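Local atomic coordinates of thermophilic dibenzothiophene desulfurization enzyme C (Paenibacillus sp. A11-2, PDB entry 5XDC), a protein that probably catalyses the FMNH2- and oxygen-dependent oxidation of dibenzothiophene, first to the sulfoxide and then to the sulfone. Residues S128-A133 against F158-A163; G92-N97 against W122-A127; N199-S204 against S212-F217; L87-G92 against R208-G213. All blocks are in the same frame, centred on the assembly; numbering follows the deposited sequence.

Contact 1: S128-A133 against F158-A163; sequences SSENNA and FCSGSA. With IND (indole), chain J.
S128 OG is gripped by two backbone groups. Across the contact it donates to the carbonyl oxygen F158 O at 2.8 Å; within its own segment it accepts the amide of E130, with E130 N 3.1 Å from S128 OG and an N-H...O angle of 161°. The latter bond defines an ST turn, and the former ties that turn to the chain at F158. The hydroxyl stands above the F158 carbonyl plane, 43° out of it, so it does not use a lone-pair direction. S128 OG is anti to the backbone N (chi1 164°), a torsion that carries it across to F158, while S128 CB rests on C159 SG at 4.0 Å.

Three side chains then converge on the bound indole. The E130 chain is extended, bringing OE1 to 3.4 Å from indole C4, and OE2 of the same carboxylate is hydrogen-bonded to Y93 OH. The F158 ring leads away from 128-133 and meets the ligand obliquely, CD1 lying 3.5 Å from indole C4; A369 of a neighbouring subunit packs on this phenyl group. S160 OG reaches indole C3 at 3.5 Å and also bonds to S212 OG. Beyond S160 the chain reverses in a type II turn from C159 to S162, with G161 at positive phi. Both loops lie in the acyl-CoA dehydrogenase-like middle domain, after strands 124-127 and 155-156. E130, F158 and S160 line the indole pocket, while S128, S129 and S160 contact FMN in another structure of this protein, which makes the pair of loops part of a flavin monooxygenase active site.

Contact 2: G92-N97 against W122-A127; sequences GYHFSN and WFLGNA
The H94 imidazole meets strand 124-127 with an edge: L124 N lies in the ring plane and donates to H94 ND1 at 3.0 Å, almost straight at 174°. ND1 is therefore the acceptor nitrogen, and NE2 bonds to L55 O, so both ring nitrogens are engaged and the rotation of the ring is fixed. F95 CE1 is also near the imidazole plane at an edge, while H94 CD2 sits over the centre of the F95 ring. F123 comes in beside the root of the histidine, its CE1 3.9 Å from H94 CB. With CG anti to the backbone N (chi1 164°), H94 reaches past L124, whose CG lies 3.8 Å from H94 CE1.

One helical turn on, N97 brings a second flat group. Its amide is nearly parallel to that of N126, and N126 ND2 donates to N97 OD1 at 2.9 Å, tilted out of the carbonyl plane. N97 ND2 gives a weak bond to L124 O at 3.4 Å, and N97 CB packs on L124 CB at 3.9 Å. A leucine here would probably leave N126 ND2 without this acceptor, so that the amide of an FMN-site residue is held less firmly. N126 OD1 would still accept from S129 N.

The axis of helix segment 92-97, part of helix 85-104, crosses that of strand 124-127 at 74°, 7.2 Å away at the closest. Strand 167-174 pairs parallel with 124-127 and touches N97 through L169, whereas helix 43-52 packs on F123 and helix 107-119 on W122.

Contact 3: N199-S204 against S212-F217; sequences NGDWDS and SGSVTF. With IND (indole), chain J.
W202 and S212 make the tightly packed half of this contact. S212 CB stands 3.5 Å from the centroid of the W202 six-membered ring, only 1° off the ring normal, a CH-pi contact over the face; S204 CB covers the opposite face. A chi1 of -179° swings the W202 ring across to S212, and its NE1 bonds to M207 O. S212 OG in turn lies 3.2 Å from C2 of the bound indole. Were W202 an alanine, a gap between S204 and S212 would probably open and M207 O would lose this N-H, weakening one wall of the pocket.

Toward solvent, hydrogen bonds replace close packing. The D201 carboxylate takes two of them on syn sides, S214 N to OD1 at 2.8 Å and 174°, and S214 OG to OD2 at 2.7 Å. N199 ND2 divides its two hydrogens between S214 OG and T216 OG1, each 2.9 Å away and close to the amide plane, so that the two bonds fix the rotation of the amide. S214 OG is thereby fixed as donor to D201 and acceptor from N199. A water accepts from G200 N at 3.0 Å and donates to S214 O, which also receives N199 N. G213 CA faces D201 OD1, and a CB there would clash with that oxygen.

The segments run roughly antiparallel, and the bond from N199 N to S214 O lies just beyond strand 196-198, an outer partner of central strand 215-217 in a three-stranded antiparallel sheet whose adjoining loop forms a side of the indole pocket.

Contact 4: L87-G92 against R208-G213; sequences LGHLFG and RQTDSG. With IND (indole), chain J.
H89 and T210 cross at about a right angle where helix 85-104 of the acyl-CoA dehydrogenase-like N-terminal domain meets the 208-213 loop of the middle domain. The methyl T210 CG2 lies over one face of the imidazole, 3.6 Å from the ring centroid and 18° off the normal: a CH-pi contact, displaced toward the rim on the CG and CD2 side.

The two branches of the threonine do different work. OG1 occupies the position between the backbone N and the carbonyl carbon (chi1 63°), leaving CG2 anti to that carbon and pointed at the histidine. T210 OG1 lies 3.6 Å from indole C2 and is hydrogen-bonded to M207 O. H89 CE1 approaches the same ligand atom obliquely, 3.3 Å from indole C2; the Y93 ring stacks on H89 and S160 also touches it. H89 and T210 therefore line the indole pocket from the helix and from the loop.

One residue along the helix, L90, which also touches R46 of helix 43-52, lays one methyl against each of two successive carbonyls of the loop, and no hydrogen bond crosses between the segments. L90 CD2 approaches T210 O at 3.6 Å, and L90 CD1 comes to 3.5 Å from Q209 O, a buried carbonyl oxygen that has no polar partner anywhere in the model.

The four contacts lie close together, their centres 9 to 16 Å apart, contacts 1 and 3 being the nearest pair. Contacts 2 and 4 share helix 85-104 and G92; contacts 3 and 4 share S212 and G213. Along the chain, contact 4 closes a long loop that encloses contact 2 and then contact 1, and contact 3 opens after contact 1 and ends on the same stretch as contact 4. Contacts 1, 3 and 4 each touch the indole, while contact 2 holds Y93 and N126 of the FMN site. The N-terminal helix and the middle-domain loops are thus joined around the indole pocket and the neighbouring FMN site seen in another structure of this protein, with the second subunit touching contacts 1, 3 and 4.

Contact 1: S128-A133 against F158-A163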
# COMPACT_ATOMS: atom_id res chain seq x y z
N SER B 128 -9.08 12.64 33.99
CA SER B 128 -8.74 11.91 32.79
C SER B 128 -7.45 12.53 32.28
O SER B 128 -7.28 13.75 32.37
CB SER B 128 -9.84 12.03 31.73
OG SER B 128 -9.34 11.64 30.45
N SER B 129 -6.53 11.72 31.77
CA SER B 129 -5.31 12.25 31.19
C SER B 129 -5.41 12.43 29.69
O SER B 129 -4.40 12.70 29.03
CB SER B 129 -4.11 11.36 31.55
OG SER B 129 -4.35 10.00 31.30
N GLU B 130 -6.62 12.30 29.14
CA GLU B 130 -6.88 12.39 27.70
C GLU B 130 -7.78 13.58 27.45
O GLU B 130 -8.99 13.44 27.27
CB GLU B 130 -7.49 11.08 27.23
CG GLU B 130 -6.46 9.97 27.27
CD GLU B 130 -7.03 8.58 27.15
OE1 GLU B 130 -8.25 8.40 26.95
OE2 GLU B 130 -6.21 7.64 27.25
N ASN B 131 -7.19 14.78 27.44
CA ASN B 131 -7.96 16.01 27.31
C ASN B 131 -8.12 16.45 25.86
O ASN B 131 -9.24 16.73 25.42
CB ASN B 131 -7.30 17.12 28.13
CG ASN B 131 -7.75 17.12 29.58
OD1 ASN B 131 -8.74 17.76 29.93
ND2 ASN B 131 -7.03 16.39 30.43
N ASN B 132 -7.02 16.52 25.11
CA ASN B 132 -7.05 17.00 23.73
C ASN B 132 -7.51 18.46 23.68
O ASN B 132 -8.48 18.81 23.00
CB ASN B 132 -7.94 16.11 22.85
CG ASN B 132 -7.86 16.48 21.37
OD1 ASN B 132 -6.91 17.13 20.93
ND2 ASN B 132 -8.88 16.09 20.60
N ALA B 133 -6.80 19.30 24.42
CA ALA B 133 -7.14 20.71 24.50
C ALA B 133 -6.06 21.44 25.27
O ALA B 133 -5.39 20.86 26.13
CB ALA B 133 -8.51 20.92 25.16
N PHE B 158 -14.05 11.02 28.31
CA PHE B 158 -13.08 9.97 28.03
C PHE B 158 -12.30 9.59 29.29
O PHE B 158 -11.08 9.73 29.37
CB PHE B 158 -12.13 10.38 26.90
CG PHE B 158 -12.75 10.24 25.53
CD1 PHE B 158 -12.72 9.03 24.86
CD2 PHE B 158 -13.36 11.33 24.93
CE1 PHE B 158 -13.29 8.90 23.60
CE2 PHE B 158 -13.93 11.21 23.67
CZ PHE B 158 -13.90 9.99 23.01
N CYS B 159 -13.05 9.08 30.25
CA CYS B 159 -12.51 8.65 31.54
C CYS B 159 -12.39 7.13 31.56
O CYS B 159 -13.16 6.41 32.21
CB CYS B 159 -13.41 9.16 32.66
SG CYS B 159 -13.50 10.92 32.77
N SER B 160 -11.39 6.63 30.84
CA SER B 160 -11.26 5.19 30.66
C SER B 160 -11.18 4.46 32.00
O SER B 160 -10.48 4.87 32.92
CB SER B 160 -10.01 4.88 29.83
OG SER B 160 -10.07 5.56 28.59
N GLY B 161 -11.90 3.35 32.09
CA GLY B 161 -11.87 2.53 33.28
C GLY B 161 -12.42 3.22 34.50
O GLY B 161 -12.07 2.86 35.63
N SER B 162 -13.32 4.19 34.32
CA SER B 162 -13.80 4.98 35.45
C SER B 162 -14.86 4.27 36.27
O SER B 162 -15.16 4.72 37.37
CB SER B 162 -14.34 6.33 34.96
OG SER B 162 -15.33 6.17 33.97
N ALA B 163 -15.42 3.17 35.78
CA ALA B 163 -16.41 2.41 36.54
C ALA B 163 -15.71 1.31 37.32
O ALA B 163 -14.73 0.73 36.84
CB ALA B 163 -17.46 1.79 35.61
N1 IND J . -11.66 4.01 23.54
C2 IND J . -11.59 3.90 24.86
C3 IND J . -10.98 4.97 25.21
C4 IND J . -9.93 7.03 24.27
C5 IND J . -9.70 7.65 23.04
C6 IND J . -10.13 7.06 21.84
C7 IND J . -10.80 5.84 21.87
C8 IND J . -11.04 5.22 23.07
C9 IND J . -10.59 5.83 24.30

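Contact 2: G92-N97 against W122-A127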
# COMPACT_ATOMS: atom_id res chain seq x y z
N GLY B 92 -4.19 -2.43 30.70
CA GLY B 92 -3.10 -1.55 30.31
C GLY B 92 -3.20 -0.16 30.91
O GLY B 92 -2.20 0.40 31.38
N TYR B 93 -4.40 0.43 30.89
CA TYR B 93 -4.58 1.78 31.42
C TYR B 93 -4.32 1.82 32.92
O TYR B 93 -3.85 2.84 33.43
CB TYR B 93 -5.99 2.28 31.15
CG TYR B 93 -6.16 3.07 29.90
CD1 TYR B 93 -6.26 2.45 28.66
CD2 TYR B 93 -6.27 4.45 29.95
CE1 TYR B 93 -6.43 3.18 27.49
CE2 TYR B 93 -6.46 5.20 28.78
CZ TYR B 93 -6.54 4.56 27.55
OH TYR B 93 -6.72 5.26 26.37
N HIS B 94 -4.64 0.75 33.62
CA HIS B 94 -4.27 0.65 35.03
C HIS B 94 -2.78 0.92 35.22
O HIS B 94 -2.39 1.68 36.11
CB HIS B 94 -4.67 -0.72 35.56
CG HIS B 94 -4.02 -1.07 36.87
ND1 HIS B 94 -4.59 -0.77 38.09
CD2 HIS B 94 -2.88 -1.74 37.14
CE1 HIS B 94 -3.80 -1.21 39.06
NE2 HIS B 94 -2.75 -1.80 38.50
N PHE B 95 -1.94 0.33 34.37
CA PHE B 95 -0.50 0.57 34.50
C PHE B 95 -0.09 1.95 34.02
O PHE B 95 0.90 2.50 34.53
CB PHE B 95 0.28 -0.54 33.78
CG PHE B 95 0.12 -1.87 34.44
CD1 PHE B 95 0.74 -2.12 35.66
CD2 PHE B 95 -0.72 -2.82 33.92
CE1 PHE B 95 0.56 -3.33 36.29
CE2 PHE B 95 -0.91 -4.02 34.55
CZ PHE B 95 -0.27 -4.28 35.75
N SER B 96 -0.80 2.55 33.06
CA SER B 96 -0.55 3.95 32.75
C SER B 96 -0.84 4.83 33.96
O SER B 96 -0.05 5.71 34.30
CB SER B 96 -1.40 4.40 31.55
OG SER B 96 -1.31 5.80 31.37
N ASN B 97 -1.97 4.58 34.62
CA ASN B 97 -2.32 5.33 35.82
C ASN B 97 -1.29 5.10 36.92
O ASN B 97 -0.83 6.05 37.57
CB ASN B 97 -3.71 4.93 36.30
CG ASN B 97 -4.81 5.23 35.27
OD1 ASN B 97 -4.68 6.15 34.47
ND2 ASN B 97 -5.87 4.45 35.30
N TRP B 122 -6.52 -2.98 44.31
CA TRP B 122 -6.92 -1.79 43.56
C TRP B 122 -6.78 -1.98 42.06
O TRP B 122 -5.74 -2.43 41.56
CB TRP B 122 -6.09 -0.59 43.98
CG TRP B 122 -6.49 0.02 45.28
CD1 TRP B 122 -7.47 -0.41 46.14
CD2 TRP B 122 -5.93 1.18 45.87
NE1 TRP B 122 -7.54 0.42 47.23
CE2 TRP B 122 -6.60 1.41 47.09
CE3 TRP B 122 -4.90 2.06 45.49
CZ2 TRP B 122 -6.29 2.48 47.92
CZ3 TRP B 122 -4.59 3.13 46.32
CH2 TRP B 122 -5.28 3.32 47.52
N PHE B 123 -7.82 -1.59 41.34
CA PHE B 123 -7.86 -1.48 39.89
C PHE B 123 -8.06 0.01 39.62
O PHE B 123 -9.09 0.57 40.00
CB PHE B 123 -9.00 -2.34 39.34
CG PHE B 123 -8.82 -2.84 37.92
CD1 PHE B 123 -8.26 -2.05 36.95
CD2 PHE B 123 -9.24 -4.12 37.58
CE1 PHE B 123 -8.13 -2.53 35.64
CE2 PHE B 123 -9.12 -4.59 36.29
CZ PHE B 123 -8.55 -3.79 35.33
N LEU B 124 -7.05 0.67 39.05
CA LEU B 124 -7.04 2.12 38.93
C LEU B 124 -7.78 2.57 37.69
O LEU B 124 -7.68 1.94 36.62
CB LEU B 124 -5.60 2.66 38.88
CG LEU B 124 -4.67 2.33 40.06
CD1 LEU B 124 -3.25 2.79 39.77
CD2 LEU B 124 -5.18 2.97 41.33
N GLY B 125 -8.54 3.67 37.83
CA GLY B 125 -9.23 4.29 36.72
C GLY B 125 -8.73 5.71 36.45
O GLY B 125 -7.95 6.28 37.23
N ASN B 126 -9.19 6.27 35.33
CA ASN B 126 -8.62 7.49 34.78
C ASN B 126 -9.73 8.52 34.56
O ASN B 126 -10.75 8.19 33.95
CB ASN B 126 -7.89 7.17 33.47
CG ASN B 126 -7.15 8.33 32.92
OD1 ASN B 126 -7.67 9.05 32.06
ND2 ASN B 126 -5.93 8.54 33.39
N ALA B 127 -9.52 9.74 35.04
CA ALA B 127 -10.49 10.82 34.86
C ALA B 127 -9.87 12.21 34.96
O ALA B 127 -10.13 12.91 35.93
CB ALA B 127 -11.60 10.69 35.86

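Contact 3: N199-S204 against S212-F217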
# COMPACT_ATOMS: atom_id res chain seq x y z
N ASN B 199 -20.66 8.54 35.07
CA ASN B 199 -21.92 8.69 34.35
C ASN B 199 -22.34 7.49 33.52
O ASN B 199 -23.52 7.40 33.16
CB ASN B 199 -21.86 9.93 33.46
CG ASN B 199 -21.83 11.21 34.26
OD1 ASN B 199 -22.58 11.35 35.23
ND2 ASN B 199 -20.96 12.12 33.89
N GLY B 200 -21.44 6.56 33.20
CA GLY B 200 -21.86 5.38 32.45
C GLY B 200 -22.33 5.64 31.03
O GLY B 200 -23.02 4.79 30.45
N ASP B 201 -21.93 6.76 30.43
CA ASP B 201 -22.40 7.18 29.10
C ASP B 201 -21.40 6.77 28.02
O ASP B 201 -20.77 7.61 27.36
CB ASP B 201 -22.62 8.69 29.09
CG ASP B 201 -21.41 9.45 29.61
OD1 ASP B 201 -20.70 8.93 30.49
OD2 ASP B 201 -21.13 10.58 29.15
N TRP B 202 -21.28 5.47 27.82
CA TRP B 202 -20.31 4.91 26.88
C TRP B 202 -21.01 3.86 26.03
O TRP B 202 -21.41 2.80 26.53
CB TRP B 202 -19.12 4.30 27.61
CG TRP B 202 -18.04 3.71 26.71
CD1 TRP B 202 -17.68 2.40 26.60
CD2 TRP B 202 -17.16 4.43 25.83
NE1 TRP B 202 -16.65 2.26 25.71
CE2 TRP B 202 -16.31 3.49 25.22
CE3 TRP B 202 -17.03 5.78 25.49
CZ2 TRP B 202 -15.34 3.86 24.29
CZ3 TRP B 202 -16.05 6.14 24.58
CH2 TRP B 202 -15.23 5.19 23.99
N ASP B 203 -21.17 4.16 24.74
CA ASP B 203 -21.81 3.25 23.80
C ASP B 203 -21.07 3.44 22.47
O ASP B 203 -21.42 4.30 21.67
CB ASP B 203 -23.30 3.54 23.68
CG ASP B 203 -24.02 2.58 22.76
OD1 ASP B 203 -23.40 1.63 22.25
OD2 ASP B 203 -25.24 2.78 22.56
N SER B 204 -20.03 2.63 22.28
CA SER B 204 -19.00 2.89 21.28
C SER B 204 -18.95 1.81 20.20
O SER B 204 -19.49 0.71 20.35
CB SER B 204 -17.63 2.99 21.97
OG SER B 204 -17.36 1.78 22.66
N SER B 212 -15.45 4.22 29.08
CA SER B 212 -14.71 5.43 28.74
C SER B 212 -15.62 6.63 28.56
O SER B 212 -15.29 7.56 27.82
CB SER B 212 -13.86 5.18 27.50
OG SER B 212 -12.86 4.22 27.77
N GLY B 213 -16.76 6.61 29.24
CA GLY B 213 -17.62 7.77 29.30
C GLY B 213 -17.11 8.87 30.22
O GLY B 213 -15.91 8.98 30.47
N SER B 214 -18.03 9.68 30.73
CA SER B 214 -17.66 10.88 31.46
C SER B 214 -17.79 10.68 32.96
O SER B 214 -18.44 9.75 33.45
CB SER B 214 -18.50 12.08 31.00
OG SER B 214 -19.87 11.85 31.23
N VAL B 215 -17.14 11.57 33.70
CA VAL B 215 -17.23 11.65 35.15
C VAL B 215 -17.51 13.10 35.49
O VAL B 215 -16.83 14.00 35.00
CB VAL B 215 -15.93 11.18 35.85
CG1 VAL B 215 -16.00 11.45 37.36
CG2 VAL B 215 -15.68 9.71 35.58
N THR B 216 -18.52 13.32 36.33
CA THR B 216 -18.92 14.66 36.73
C THR B 216 -18.47 14.88 38.16
O THR B 216 -18.76 14.06 39.04
CB THR B 216 -20.43 14.85 36.62
OG1 THR B 216 -20.83 14.72 35.24
CG2 THR B 216 -20.82 16.24 37.11
N PHE B 217 -17.73 15.97 38.37
CA PHE B 217 -17.26 16.37 39.69
C PHE B 217 -18.10 17.54 40.16
O PHE B 217 -18.08 18.61 39.54
CB PHE B 217 -15.78 16.77 39.65
CG PHE B 217 -14.86 15.67 39.18
CD1 PHE B 217 -14.66 15.45 37.84
CD2 PHE B 217 -14.20 14.86 40.09
CE1 PHE B 217 -13.82 14.45 37.40
CE2 PHE B 217 -13.35 13.85 39.66
CZ PHE B 217 -13.17 13.64 38.32
N1 IND J . -11.66 4.01 23.54
C2 IND J . -11.59 3.90 24.86
C3 IND J . -10.98 4.97 25.21
C4 IND J . -9.93 7.03 24.27
C5 IND J . -9.70 7.65 23.04
C6 IND J . -10.13 7.06 21.84
C7 IND J . -10.80 5.84 21.87
C8 IND J . -11.04 5.22 23.07
C9 IND J . -10.59 5.83 24.30
O HOH W 1 -18.49 7.06 32.83

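Contact 4: L87-G92 against R208-G213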
# COMPACT_ATOMS: atom_id res chain seq x y z
N LEU B 87 -10.76 -5.56 28.00
CA LEU B 87 -10.06 -5.95 29.21
C LEU B 87 -8.56 -5.68 29.08
O LEU B 87 -7.93 -5.24 30.05
CB LEU B 87 -10.33 -7.41 29.53
CG LEU B 87 -11.73 -7.67 30.10
CD1 LEU B 87 -12.07 -9.16 30.12
CD2 LEU B 87 -11.84 -7.09 31.50
N GLY B 88 -7.97 -5.89 27.90
CA GLY B 88 -6.59 -5.48 27.70
C GLY B 88 -6.40 -3.99 27.91
O GLY B 88 -5.44 -3.55 28.55
N HIS B 89 -7.31 -3.18 27.35
CA HIS B 89 -7.28 -1.74 27.54
C HIS B 89 -7.40 -1.37 29.02
O HIS B 89 -6.62 -0.57 29.53
CB HIS B 89 -8.41 -1.15 26.69
CG HIS B 89 -8.74 0.28 26.98
ND1 HIS B 89 -8.83 1.21 25.97
CD2 HIS B 89 -9.12 0.91 28.11
CE1 HIS B 89 -9.19 2.38 26.49
NE2 HIS B 89 -9.36 2.22 27.79
N LEU B 90 -8.37 -1.96 29.72
CA LEU B 90 -8.55 -1.62 31.13
C LEU B 90 -7.30 -1.97 31.92
O LEU B 90 -6.81 -1.17 32.73
CB LEU B 90 -9.77 -2.35 31.70
CG LEU B 90 -11.14 -1.89 31.23
CD1 LEU B 90 -12.20 -2.88 31.65
CD2 LEU B 90 -11.42 -0.49 31.75
N PHE B 91 -6.78 -3.17 31.69
CA PHE B 91 -5.56 -3.64 32.34
C PHE B 91 -4.38 -2.74 31.99
O PHE B 91 -3.66 -2.25 32.88
CB PHE B 91 -5.36 -5.09 31.91
CG PHE B 91 -4.19 -5.80 32.54
CD1 PHE B 91 -4.25 -6.26 33.84
CD2 PHE B 91 -3.06 -6.06 31.79
CE1 PHE B 91 -3.18 -6.93 34.40
CE2 PHE B 91 -1.98 -6.74 32.35
CZ PHE B 91 -2.06 -7.19 33.65
N GLY B 92 -4.19 -2.43 30.70
CA GLY B 92 -3.10 -1.55 30.31
C GLY B 92 -3.20 -0.16 30.91
O GLY B 92 -2.20 0.40 31.38
N ARG B 208 -15.88 -1.61 23.75
CA ARG B 208 -17.22 -1.34 24.26
C ARG B 208 -17.35 -1.55 25.77
O ARG B 208 -18.33 -1.07 26.35
CB ARG B 208 -18.23 -2.22 23.53
CG ARG B 208 -18.52 -1.73 22.11
CD ARG B 208 -19.62 -2.52 21.44
NE ARG B 208 -20.82 -2.64 22.26
CZ ARG B 208 -21.71 -1.68 22.45
NH1 ARG B 208 -21.56 -0.49 21.89
NH2 ARG B 208 -22.77 -1.92 23.20
N GLN B 209 -16.42 -2.28 26.41
CA GLN B 209 -16.48 -2.52 27.85
C GLN B 209 -15.37 -1.80 28.62
O GLN B 209 -15.01 -2.23 29.72
CB GLN B 209 -16.45 -4.03 28.13
CG GLN B 209 -17.73 -4.73 27.70
CD GLN B 209 -17.96 -6.05 28.42
OE1 GLN B 209 -17.18 -7.00 28.27
NE2 GLN B 209 -19.02 -6.11 29.22
N THR B 210 -14.88 -0.69 28.09
CA THR B 210 -13.83 0.08 28.77
C THR B 210 -14.39 1.20 29.64
O THR B 210 -13.60 1.91 30.27
CB THR B 210 -12.84 0.67 27.76
OG1 THR B 210 -13.50 1.59 26.88
CG2 THR B 210 -12.16 -0.45 26.96
N ASP B 211 -15.71 1.38 29.68
CA ASP B 211 -16.34 2.46 30.45
C ASP B 211 -15.59 3.78 30.33
O ASP B 211 -15.20 4.42 31.31
CB ASP B 211 -16.49 2.03 31.90
CG ASP B 211 -17.81 1.34 32.15
OD1 ASP B 211 -18.87 2.01 32.06
OD2 ASP B 211 -17.77 0.14 32.40
N SER B 212 -15.45 4.22 29.08
CA SER B 212 -14.71 5.43 28.74
C SER B 212 -15.62 6.63 28.56
O SER B 212 -15.29 7.56 27.82
CB SER B 212 -13.86 5.18 27.50
OG SER B 212 -12.86 4.22 27.77
N GLY B 213 -16.76 6.61 29.24
CA GLY B 213 -17.62 7.77 29.30
C GLY B 213 -17.11 8.87 30.22
O GLY B 213 -15.91 8.98 30.47
N1 IND J . -11.66 4.01 23.54
C2 IND J . -11.59 3.90 24.86
C3 IND J . -10.98 4.97 25.21
C4 IND J . -9.93 7.03 24.27
C5 IND J . -9.70 7.65 23.04
C6 IND J . -10.13 7.06 21.84
C7 IND J . -10.80 5.84 21.87
C8 IND J . -11.04 5.22 23.07
C9 IND J . -10.59 5.83 24.30